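Local atomic coordinates of RabGDI protein (Plasmodium falciparum 3D7, PDB entry 3P1W), a protein that probably acts as a Rab GDP-dissociation inhibitor, a regulator that keeps Rab GTPases in their GDP-bound state during vesicle transport. Residues L185-K197 and Y221-I233. Sequence-based numbering, arbitrary orientation.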
loop_
_atom_site.group_PDB
_atom_site.type_symbol
_atom_site.label_atom_id
_atom_site.label_comp_id
_atom_site.label_asym_id
_atom_site.label_seq_id
_atom_site.Cartn_x
_atom_site.Cartn_y
_atom_site.Cartn_z
ATOM N N LEU A 185 30.181 -14.898 2.371
ATOM C CA LEU A 185 29.601 -13.731 3.015
ATOM C C LEU A 185 28.486 -14.223 3.939
ATOM O O LEU A 185 27.431 -14.641 3.465
ATOM C CB LEU A 185 29.042 -12.760 1.961
ATOM C CG LEU A 185 29.983 -12.372 0.807
ATOM C CD1 LEU A 185 29.222 -11.672 -0.302
ATOM C CD2 LEU A 185 31.136 -11.495 1.289
ATOM N N ASP A 186 28.736 -14.201 5.249
ATOM C CA ASP A 186 27.736 -14.608 6.245
ATOM C C ASP A 186 26.641 -13.530 6.334
ATOM O O ASP A 186 26.900 -12.446 6.846
ATOM C CB ASP A 186 28.399 -14.808 7.623
ATOM C CG ASP A 186 27.448 -15.393 8.674
ATOM O OD1 ASP A 186 26.213 -15.238 8.565
ATOM O OD2 ASP A 186 27.943 -16.018 9.638
ATOM N N PRO A 187 25.420 -13.828 5.849
ATOM C CA PRO A 187 24.364 -12.796 5.850
ATOM C C PRO A 187 23.710 -12.563 7.216
ATOM O O PRO A 187 22.910 -11.619 7.355
ATOM C CB PRO A 187 23.343 -13.354 4.863
ATOM C CG PRO A 187 23.451 -14.830 5.020
ATOM C CD PRO A 187 24.913 -15.114 5.329
ATOM N N TYR A 188 24.014 -13.415 8.200
ATOM C CA TYR A 188 23.513 -13.239 9.571
ATOM C C TYR A 188 24.462 -12.419 10.433
ATOM O O TYR A 188 24.039 -11.848 11.432
ATOM C CB TYR A 188 23.225 -14.598 10.227
ATOM C CG TYR A 188 22.219 -15.381 9.430
ATOM C CD1 TYR A 188 20.852 -15.207 9.635
ATOM C CD2 TYR A 188 22.631 -16.253 8.427
ATOM C CE1 TYR A 188 19.925 -15.907 8.877
ATOM C CE2 TYR A 188 21.717 -16.953 7.667
ATOM C CZ TYR A 188 20.369 -16.779 7.896
ATOM O OH TYR A 188 19.466 -17.474 7.129
ATOM N N LYS A 189 25.726 -12.342 10.027
ATOM C CA LYS A 189 26.748 -11.605 10.769
ATOM C C LYS A 189 27.069 -10.273 10.087
ATOM O O LYS A 189 27.184 -9.238 10.750
ATOM C CB LYS A 189 28.017 -12.461 10.925
ATOM N N LEU A 190 27.193 -10.285 8.761
ATOM C CA LEU A 190 27.445 -9.055 8.016
ATOM C C LEU A 190 26.159 -8.251 7.864
ATOM O O LEU A 190 25.063 -8.819 7.756
ATOM C CB LEU A 190 28.012 -9.363 6.631
ATOM C CG LEU A 190 29.325 -10.152 6.551
ATOM C CD1 LEU A 190 29.798 -10.177 5.114
ATOM C CD2 LEU A 190 30.395 -9.570 7.464
ATOM N N THR A 191 26.309 -6.928 7.841
ATOM C CA THR A 191 25.196 -6.033 7.568
ATOM C C THR A 191 24.968 -5.918 6.062
ATOM O O THR A 191 25.830 -6.278 5.267
ATOM C CB THR A 191 25.452 -4.620 8.119
ATOM O OG1 THR A 191 26.533 -4.015 7.407
ATOM C CG2 THR A 191 25.771 -4.660 9.616
ATOM N N MET A 192 23.813 -5.390 5.650
ATOM C CA MET A 192 23.593 -5.220 4.215
ATOM C C MET A 192 24.617 -4.265 3.618
ATOM O O MET A 192 25.015 -4.433 2.466
ATOM C CB MET A 192 22.176 -4.712 3.900
ATOM C CG MET A 192 21.852 -4.783 2.401
ATOM S SD MET A 192 21.911 -6.475 1.782
ATOM C CE MET A 192 22.121 -6.245 0.026
ATOM N N LEU A 193 25.032 -3.264 4.390
ATOM C CA LEU A 193 25.993 -2.276 3.907
ATOM C C LEU A 193 27.316 -2.964 3.565
ATOM O O LEU A 193 27.929 -2.668 2.550
ATOM C CB LEU A 193 26.224 -1.172 4.950
ATOM C CG LEU A 193 27.329 -0.155 4.620
ATOM C CD1 LEU A 193 27.011 0.605 3.348
ATOM C CD2 LEU A 193 27.596 0.802 5.783
ATOM N N GLU A 194 27.733 -3.902 4.407
ATOM C CA GLU A 194 28.968 -4.646 4.136
ATOM C C GLU A 194 28.826 -5.475 2.856
ATOM O O GLU A 194 29.781 -5.590 2.098
ATOM C CB GLU A 194 29.370 -5.513 5.334
ATOM C CG GLU A 194 29.819 -4.686 6.541
ATOM C CD GLU A 194 30.101 -5.531 7.770
ATOM O OE1 GLU A 194 31.239 -6.025 7.910
ATOM O OE2 GLU A 194 29.195 -5.692 8.608
ATOM N N ILE A 195 27.623 -5.996 2.584
ATOM C CA ILE A 195 27.379 -6.723 1.330
ATOM C C ILE A 195 27.457 -5.787 0.119
ATOM O O ILE A 195 28.039 -6.141 -0.900
ATOM C CB ILE A 195 26.012 -7.434 1.311
ATOM C CG1 ILE A 195 25.942 -8.538 2.370
ATOM C CG2 ILE A 195 25.742 -8.015 -0.087
ATOM C CD1 ILE A 195 26.909 -9.701 2.127
ATOM N N TYR A 196 26.863 -4.595 0.224
ATOM C CA TYR A 196 26.972 -3.605 -0.847
ATOM C C TYR A 196 28.442 -3.276 -1.141
ATOM O O TYR A 196 28.871 -3.297 -2.291
ATOM C CB TYR A 196 26.238 -2.313 -0.481
ATOM C CG TYR A 196 24.718 -2.339 -0.568
ATOM C CD1 TYR A 196 24.048 -3.018 -1.589
ATOM C CD2 TYR A 196 23.951 -1.626 0.353
ATOM C CE1 TYR A 196 22.640 -2.993 -1.690
ATOM C CE2 TYR A 196 22.550 -1.599 0.272
ATOM C CZ TYR A 196 21.896 -2.293 -0.740
ATOM O OH TYR A 196 20.507 -2.249 -0.809
ATOM N N LYS A 197 29.184 -2.945 -0.089
ATOM C CA LYS A 197 30.622 -2.640 -0.192
ATOM C C LYS A 197 31.429 -3.782 -0.797
ATOM O O LYS A 197 32.418 -3.532 -1.483
ATOM C CB LYS A 197 31.207 -2.274 1.186
ATOM C CG LYS A 197 30.764 -0.899 1.692
ATOM C CD LYS A 197 31.217 -0.645 3.140
ATOM N N TYR A 221 17.936 -0.248 7.317
ATOM C CA TYR A 221 18.335 -1.610 6.936
ATOM C C TYR A 221 19.838 -1.786 6.720
ATOM O O TYR A 221 20.340 -2.895 6.866
ATOM C CB TYR A 221 17.600 -2.093 5.675
ATOM C CG TYR A 221 18.146 -1.522 4.387
ATOM C CD1 TYR A 221 19.114 -2.201 3.662
ATOM C CD2 TYR A 221 17.718 -0.292 3.915
ATOM C CE1 TYR A 221 19.616 -1.693 2.491
ATOM C CE2 TYR A 221 18.227 0.238 2.738
ATOM C CZ TYR A 221 19.177 -0.472 2.024
ATOM O OH TYR A 221 19.711 0.037 0.866
ATOM N N LEU A 222 20.533 -0.704 6.373
ATOM C CA LEU A 222 21.967 -0.743 6.074
ATOM C C LEU A 222 22.759 -1.304 7.240
ATOM O O LEU A 222 23.727 -2.017 7.037
ATOM C CB LEU A 222 22.503 0.649 5.721
ATOM C CG LEU A 222 22.140 1.203 4.335
ATOM C CD1 LEU A 222 22.670 2.630 4.189
ATOM C CD2 LEU A 222 22.665 0.327 3.212
ATOM N N LYS A 223 22.316 -0.987 8.452
ATOM C CA LYS A 223 22.995 -1.410 9.678
ATOM C C LYS A 223 22.494 -2.750 10.211
ATOM O O LYS A 223 23.088 -3.301 11.112
ATOM C CB LYS A 223 22.820 -0.334 10.747
ATOM C CG LYS A 223 23.456 0.994 10.342
ATOM C CD LYS A 223 23.201 2.113 11.366
ATOM C CE LYS A 223 24.413 3.060 11.446
ATOM N NZ LYS A 223 24.182 4.210 12.374
ATOM N N GLN A 224 21.398 -3.258 9.659
ATOM C CA GLN A 224 20.832 -4.545 10.054
ATOM C C GLN A 224 21.476 -5.706 9.282
ATOM O O GLN A 224 22.078 -5.491 8.225
ATOM C CB GLN A 224 19.323 -4.548 9.786
ATOM C CG GLN A 224 18.539 -3.512 10.572
ATOM C CD GLN A 224 17.030 -3.623 10.350
ATOM O OE1 GLN A 224 16.550 -3.606 9.212
ATOM N NE2 GLN A 224 16.277 -3.731 11.444
ATOM N N PRO A 225 21.344 -6.942 9.803
ATOM C CA PRO A 225 21.891 -8.117 9.102
ATOM C C PRO A 225 21.406 -8.267 7.651
ATOM O O PRO A 225 20.234 -8.006 7.361
ATOM C CB PRO A 225 21.405 -9.291 9.960
ATOM C CG PRO A 225 21.305 -8.713 11.346
ATOM C CD PRO A 225 20.790 -7.307 11.125
ATOM N N ALA A 226 22.306 -8.720 6.775
ATOM C CA ALA A 226 22.091 -8.715 5.322
ATOM C C ALA A 226 20.924 -9.595 4.849
ATOM O O ALA A 226 20.193 -9.196 3.944
ATOM C CB ALA A 226 23.376 -9.119 4.589
ATOM N N TYR A 227 20.747 -10.776 5.457
ATOM C CA TYR A 227 19.742 -11.749 4.984
ATOM C C TYR A 227 18.332 -11.160 4.829
ATOM O O TYR A 227 17.596 -11.533 3.917
ATOM C CB TYR A 227 19.686 -12.994 5.893
ATOM C CG TYR A 227 18.953 -12.828 7.216
ATOM C CD1 TYR A 227 17.663 -13.317 7.380
ATOM C CD2 TYR A 227 19.567 -12.218 8.311
ATOM C CE1 TYR A 227 16.996 -13.184 8.597
ATOM C CE2 TYR A 227 18.917 -12.090 9.531
ATOM C CZ TYR A 227 17.636 -12.566 9.669
ATOM O OH TYR A 227 16.984 -12.433 10.878
ATOM N N LEU A 228 17.963 -10.259 5.732
ATOM C CA LEU A 228 16.655 -9.605 5.695
ATOM C C LEU A 228 16.452 -8.892 4.360
ATOM O O LEU A 228 15.383 -8.977 3.748
ATOM C CB LEU A 228 16.541 -8.598 6.842
ATOM C CG LEU A 228 16.567 -9.154 8.268
ATOM C CD1 LEU A 228 17.149 -8.097 9.245
ATOM C CD2 LEU A 228 15.179 -9.644 8.694
ATOM N N THR A 229 17.500 -8.224 3.894
ATOM C CA THR A 229 17.414 -7.412 2.693
ATOM C C THR A 229 17.605 -8.273 1.442
ATOM O O THR A 229 16.913 -8.102 0.442
ATOM C CB THR A 229 18.429 -6.272 2.747
ATOM O OG1 THR A 229 18.138 -5.434 3.879
ATOM C CG2 THR A 229 18.373 -5.443 1.466
ATOM N N LEU A 230 18.512 -9.242 1.518
ATOM C CA LEU A 230 18.710 -10.146 0.408
ATOM C C LEU A 230 17.409 -10.876 0.070
ATOM O O LEU A 230 17.086 -11.039 -1.101
ATOM C CB LEU A 230 19.848 -11.140 0.713
ATOM C CG LEU A 230 21.250 -10.526 0.754
ATOM C CD1 LEU A 230 22.259 -11.498 1.404
ATOM C CD2 LEU A 230 21.724 -10.141 -0.652
ATOM N N GLU A 231 16.672 -11.309 1.087
ATOM C CA GLU A 231 15.411 -12.017 0.862
ATOM C C GLU A 231 14.413 -11.132 0.132
ATOM O O GLU A 231 13.705 -11.578 -0.758
ATOM C CB GLU A 231 14.790 -12.489 2.193
ATOM C CG GLU A 231 15.510 -13.648 2.851
ATOM C CD GLU A 231 15.237 -14.995 2.195
ATOM O OE1 GLU A 231 14.779 -15.041 1.030
ATOM O OE2 GLU A 231 15.502 -16.021 2.854
ATOM N N ARG A 232 14.367 -9.870 0.523
ATOM C CA ARG A 232 13.439 -8.918 -0.070
ATOM C C ARG A 232 13.803 -8.601 -1.514
ATOM O O ARG A 232 12.935 -8.554 -2.389
ATOM C CB ARG A 232 13.410 -7.642 0.761
ATOM C CG ARG A 232 12.707 -7.832 2.107
ATOM C CD ARG A 232 12.931 -6.658 3.002
ATOM N NE ARG A 232 12.167 -5.494 2.574
ATOM C CZ ARG A 232 10.897 -5.249 2.911
ATOM N NH1 ARG A 232 10.211 -6.081 3.692
ATOM N NH2 ARG A 232 10.311 -4.156 2.463
ATOM N N ILE A 233 15.088 -8.393 -1.766
ATOM C CA ILE A 233 15.572 -8.162 -3.135
ATOM C C ILE A 233 15.302 -9.395 -3.984
ATOM O O ILE A 233 14.747 -9.289 -5.071
ATOM C CB ILE A 233 17.064 -7.743 -3.171
ATOM C CG1 ILE A 233 17.233 -6.407 -2.452
ATOM C CG2 ILE A 233 17.559 -7.596 -4.626
ATOM C CD1 ILE A 233 18.658 -5.877 -2.400
#
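Two helix starts in what is probably the helical domain of the Rab GDI fold are joined here by a single beta bridge between Thr191 and Pro225. Ala226 N donates to Leu190 O (2.9 Å). Met192 N donates in return to Gln224 O. Two further bonds flank the bridge, from Leu193 N to Leu222 O and from Tyr227 N to Pro187 O. The N-H groups of Met192, Leu193, Ala226 and Tyr227, at or next to the helix starts, are thus used across the contact. Thr191 is the N-cap of helix 192-198. It forms a capping box with Glu194: Thr191 OG1 accepts from Glu194 N, and Glu194 OE2 takes Thr191 N from above the carboxylate plane.

Past the bridge, Met192 is a knob in a hole of Ala226, Thr229, Leu230 and Ile233. Its CG lies anti to the backbone N (chi1 -169°), and a bend at chi2 lays Met192 SD against Thr229 CB at 3.6 Å. Met192 CE reaches on to Leu230 CD2. Phe167 of helix 158-173 also touches this methionine. Ile195 CG1 presses on Ala226 CB at 3.4 Å, a tight fit. Tyr196 and Tyr221 meet at their ring edges, with a hydrogen bond between the two OH atoms (2.9 Å). Leu222 CD2 lies at the Tyr196 edge, 3.5 Å from Tyr196 CE2.

At the Pro187 end of the contact, the Tyr188 ring lies obliquely over Tyr227, planes at 31°. Tyr188 CE1 sits 3.6 Å above the Tyr227 ring centre, and Tyr188 OH is hydrogen-bonded to Ala176 O. Backbone bonds therefore set the register of the two helix starts, while the buried methionine packs helix on helix and the tyrosine hydroxyls tie helix 192-198 to the residues leading into the second helix.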